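Local atomic coordinates of phosphatidylethanolamine-binding protein, putative (Plasmodium falciparum, PDB entry 2R77), a protein that may bind phosphatidylethanolamine and regulate protein kinases. Residues H108-G113 with V128-Y133. Sequence-based numbering, arbitrary orientation.
Sequences HWVVSG and VTILPY
V110 pairs with L131 in an antiparallel strand pairing broken by a classic beta bulge, in the five-stranded antiparallel sheet of this PEBP-family protein. Strand 104-114 is flanked here by 128-131, an outermost strand of the sheet. I130 and L131 both face V110, so the register slips by one residue. V110 O takes both of their N-H groups. L131 N approaches V110 O at 3.1 Å, in the carbonyl plane on a lone pair. The bond from I130 N is shorter, 2.8 Å to V110 O, but bent to 130° at the hydrogen. V110 N returns a nearly straight bond to L131 O. Beyond the bulge, S112 N and V128 O meet at 2.7 Å, and V128 N bonds back to S112 O. On the face of V110 and L131, V110 CG2 meets L131 CD1 at 3.9 Å. I130 CD1 reaches S112 CB at 3.6 Å. W109 and Y133 make a T-shaped pair, with the Y133 edge toward the W109 face and planes at 79°. Y133 CB also sits over the five-membered ring in a CH-pi contact, while Y133 OH bonds to T67 O. With CG anti to the backbone N (chi1 -174°), W109 CD1 lies 3.3 Å from L131 O, which sits at the indole edge in the ring plane. One water links the strands, 2.9 Å from both W109 NE1, whose hydrogen it accepts, and T129 OG1.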
ATOM      1  N   HIS A 108       5.235  -3.494   3.852  1.00 11.90           N
ATOM      2  CA  HIS A 108       5.861  -4.482   2.977  1.00 11.94           C
ATOM      3  C   HIS A 108       6.715  -3.932   1.819  1.00 12.39           C
ATOM      4  O   HIS A 108       7.540  -4.665   1.275  1.00 12.32           O
ATOM      5  CB  HIS A 108       4.788  -5.430   2.407  1.00 12.58           C
ATOM      6  CG  HIS A 108       4.279  -6.420   3.405  1.00 12.88           C
ATOM      7  ND1 HIS A 108       4.744  -7.721   3.472  1.00 13.07           N
ATOM      8  CD2 HIS A 108       3.389  -6.286   4.415  1.00 12.08           C
ATOM      9  CE1 HIS A 108       4.135  -8.347   4.465  1.00 14.54           C
ATOM     10  NE2 HIS A 108       3.302  -7.502   5.045  1.00 12.27           N
ATOM     11  N   TRP A 109       6.521  -2.660   1.441  1.00 11.66           N
ATOM     12  CA  TRP A 109       7.140  -2.156   0.227  1.00 13.22           C
ATOM     13  C   TRP A 109       6.919  -0.653   0.187  1.00 13.06           C
ATOM     14  O   TRP A 109       5.811  -0.180   0.432  1.00 13.25           O
ATOM     15  CB  TRP A 109       6.490  -2.852  -0.989  1.00 12.48           C
ATOM     16  CG  TRP A 109       7.094  -2.563  -2.322  1.00 13.76           C
ATOM     17  CD1 TRP A 109       8.427  -2.295  -2.613  1.00 13.85           C
ATOM     18  CD2 TRP A 109       6.410  -2.610  -3.567  1.00 12.61           C
ATOM     19  NE1 TRP A 109       8.585  -2.143  -3.981  1.00 13.04           N
ATOM     20  CE2 TRP A 109       7.369  -2.312  -4.589  1.00 14.01           C
ATOM     21  CE3 TRP A 109       5.073  -2.849  -3.935  1.00 13.34           C
ATOM     22  CZ2 TRP A 109       7.023  -2.263  -5.946  1.00 14.22           C
ATOM     23  CZ3 TRP A 109       4.730  -2.793  -5.290  1.00 14.62           C
ATOM     24  CH2 TRP A 109       5.705  -2.488  -6.277  1.00 13.39           C
ATOM     25  N   VAL A 110       7.981   0.104  -0.069  1.00 13.58           N
ATOM     26  CA  VAL A 110       7.833   1.535  -0.316  1.00 13.92           C
ATOM     27  C   VAL A 110       8.718   1.912  -1.510  1.00 14.30           C
ATOM     28  O   VAL A 110       9.939   1.684  -1.484  1.00 14.36           O
ATOM     29  CB  VAL A 110       8.191   2.403   0.921  1.00 14.13           C
ATOM     30  CG1 VAL A 110       8.058   3.917   0.608  1.00 13.64           C
ATOM     31  CG2 VAL A 110       7.277   2.070   2.115  1.00 13.74           C
ATOM     32  N   VAL A 111       8.077   2.467  -2.531  1.00 14.54           N
ATOM     33  CA  VAL A 111       8.784   2.966  -3.715  1.00 16.04           C
ATOM     34  C   VAL A 111       8.421   4.429  -3.918  1.00 15.82           C
ATOM     35  O   VAL A 111       7.235   4.791  -3.956  1.00 16.12           O
ATOM     36  CB  VAL A 111       8.413   2.190  -5.007  1.00 16.71           C
ATOM     37  CG1 VAL A 111       9.363   2.591  -6.162  1.00 15.88           C
ATOM     38  CG2 VAL A 111       8.501   0.713  -4.804  1.00 20.03           C
ATOM     39  N   SER A 112       9.446   5.261  -4.071  1.00 16.10           N
ATOM     40  CA  SER A 112       9.232   6.675  -4.332  1.00 16.32           C
ATOM     41  C   SER A 112       9.834   7.093  -5.682  1.00 17.27           C
ATOM     42  O   SER A 112      10.339   6.255  -6.450  1.00 17.03           O
ATOM     43  CB  SER A 112       9.803   7.490  -3.176  1.00 16.81           C
ATOM     44  OG  SER A 112       9.515   8.872  -3.276  1.00 17.53           O
ATOM     45  N   GLY A 113       9.729   8.386  -5.984  1.00 17.57           N
ATOM     46  CA  GLY A 113      10.340   8.928  -7.183  1.00 18.44           C
ATOM     47  C   GLY A 113       9.622   8.551  -8.468  1.00 19.35           C
ATOM     48  O   GLY A 113      10.190   8.688  -9.567  1.00 20.76           O
ATOM     49  N   VAL A 128      12.913   5.182  -6.830  1.00 20.63           N
ATOM     50  CA  VAL A 128      13.759   4.932  -5.685  1.00 20.39           C
ATOM     51  C   VAL A 128      13.008   3.944  -4.771  1.00 20.30           C
ATOM     52  O   VAL A 128      11.931   4.247  -4.266  1.00 19.53           O
ATOM     53  CB  VAL A 128      14.087   6.245  -4.914  1.00 20.98           C
ATOM     54  CG1 VAL A 128      14.987   5.952  -3.722  1.00 22.66           C
ATOM     55  CG2 VAL A 128      14.761   7.266  -5.862  1.00 22.82           C
ATOM     56  N   THR A 129      13.559   2.746  -4.619  1.00 19.58           N
ATOM     57  CA  THR A 129      12.965   1.761  -3.730  1.00 20.21           C
ATOM     58  C   THR A 129      13.484   2.022  -2.325  1.00 20.54           C
ATOM     59  O   THR A 129      14.647   1.744  -2.021  1.00 21.77           O
ATOM     60  CB  THR A 129      13.289   0.317  -4.198  1.00 20.53           C
ATOM     61  OG1 THR A 129      12.749   0.125  -5.505  1.00 19.37           O
ATOM     62  CG2 THR A 129      12.686  -0.701  -3.244  1.00 21.66           C
ATOM     63  N   ILE A 130      12.620   2.574  -1.472  1.00 19.32           N
ATOM     64  CA  ILE A 130      12.991   2.918  -0.112  1.00 19.16           C
ATOM     65  C   ILE A 130      12.991   1.694   0.812  1.00 17.98           C
ATOM     66  O   ILE A 130      13.962   1.467   1.557  1.00 18.67           O
ATOM     67  CB  ILE A 130      12.093   4.036   0.463  1.00 19.15           C
ATOM     68  CG1 ILE A 130      12.158   5.268  -0.459  1.00 21.43           C
ATOM     69  CG2 ILE A 130      12.500   4.369   1.881  1.00 19.70           C
ATOM     70  CD1 ILE A 130      11.253   6.367  -0.083  1.00 21.73           C
ATOM     71  N   LEU A 131      11.907   0.919   0.751  1.00 15.91           N
ATOM     72  CA  LEU A 131      11.832  -0.353   1.472  1.00 15.41           C
ATOM     73  C   LEU A 131      11.527  -1.449   0.443  1.00 14.76           C
ATOM     74  O   LEU A 131      10.537  -1.371  -0.261  1.00 14.59           O
ATOM     75  CB  LEU A 131      10.751  -0.292   2.572  1.00 15.49           C
ATOM     76  CG  LEU A 131      11.001   0.669   3.741  1.00 17.33           C
ATOM     77  CD1 LEU A 131       9.845   0.636   4.743  1.00 17.56           C
ATOM     78  CD2 LEU A 131      12.364   0.348   4.424  1.00 19.41           C
ATOM     79  N   PRO A 132      12.399  -2.465   0.331  1.00 15.42           N
ATOM     80  CA  PRO A 132      12.229  -3.467  -0.725  1.00 15.39           C
ATOM     81  C   PRO A 132      10.996  -4.347  -0.480  1.00 14.14           C
ATOM     82  O   PRO A 132      10.547  -4.487   0.670  1.00 14.41           O
ATOM     83  CB  PRO A 132      13.487  -4.325  -0.599  1.00 15.07           C
ATOM     84  CG  PRO A 132      13.846  -4.207   0.816  1.00 16.71           C
ATOM     85  CD  PRO A 132      13.555  -2.775   1.184  1.00 16.57           C
ATOM     86  N   TYR A 133      10.473  -4.936  -1.547  1.00 13.66           N
ATOM     87  CA  TYR A 133       9.281  -5.755  -1.463  1.00 13.31           C
ATOM     88  C   TYR A 133       9.515  -7.001  -0.627  1.00 13.99           C
ATOM     89  O   TYR A 133      10.464  -7.756  -0.882  1.00 14.55           O
ATOM     90  CB  TYR A 133       8.812  -6.191  -2.863  1.00 13.49           C
ATOM     91  CG  TYR A 133       7.540  -7.023  -2.826  1.00 12.03           C
ATOM     92  CD1 TYR A 133       6.284  -6.406  -2.928  1.00 12.67           C
ATOM     93  CD2 TYR A 133       7.585  -8.413  -2.660  1.00 12.09           C
ATOM     94  CE1 TYR A 133       5.103  -7.146  -2.890  1.00 13.05           C
ATOM     95  CE2 TYR A 133       6.403  -9.183  -2.641  1.00 13.50           C
ATOM     96  CZ  TYR A 133       5.172  -8.544  -2.749  1.00 12.91           C
ATOM     97  OH  TYR A 133       3.989  -9.246  -2.699  1.00 12.18           O
TER
HETATM   98  O   HOH W   1      10.585  -1.692  -6.033  1.00 21.22           O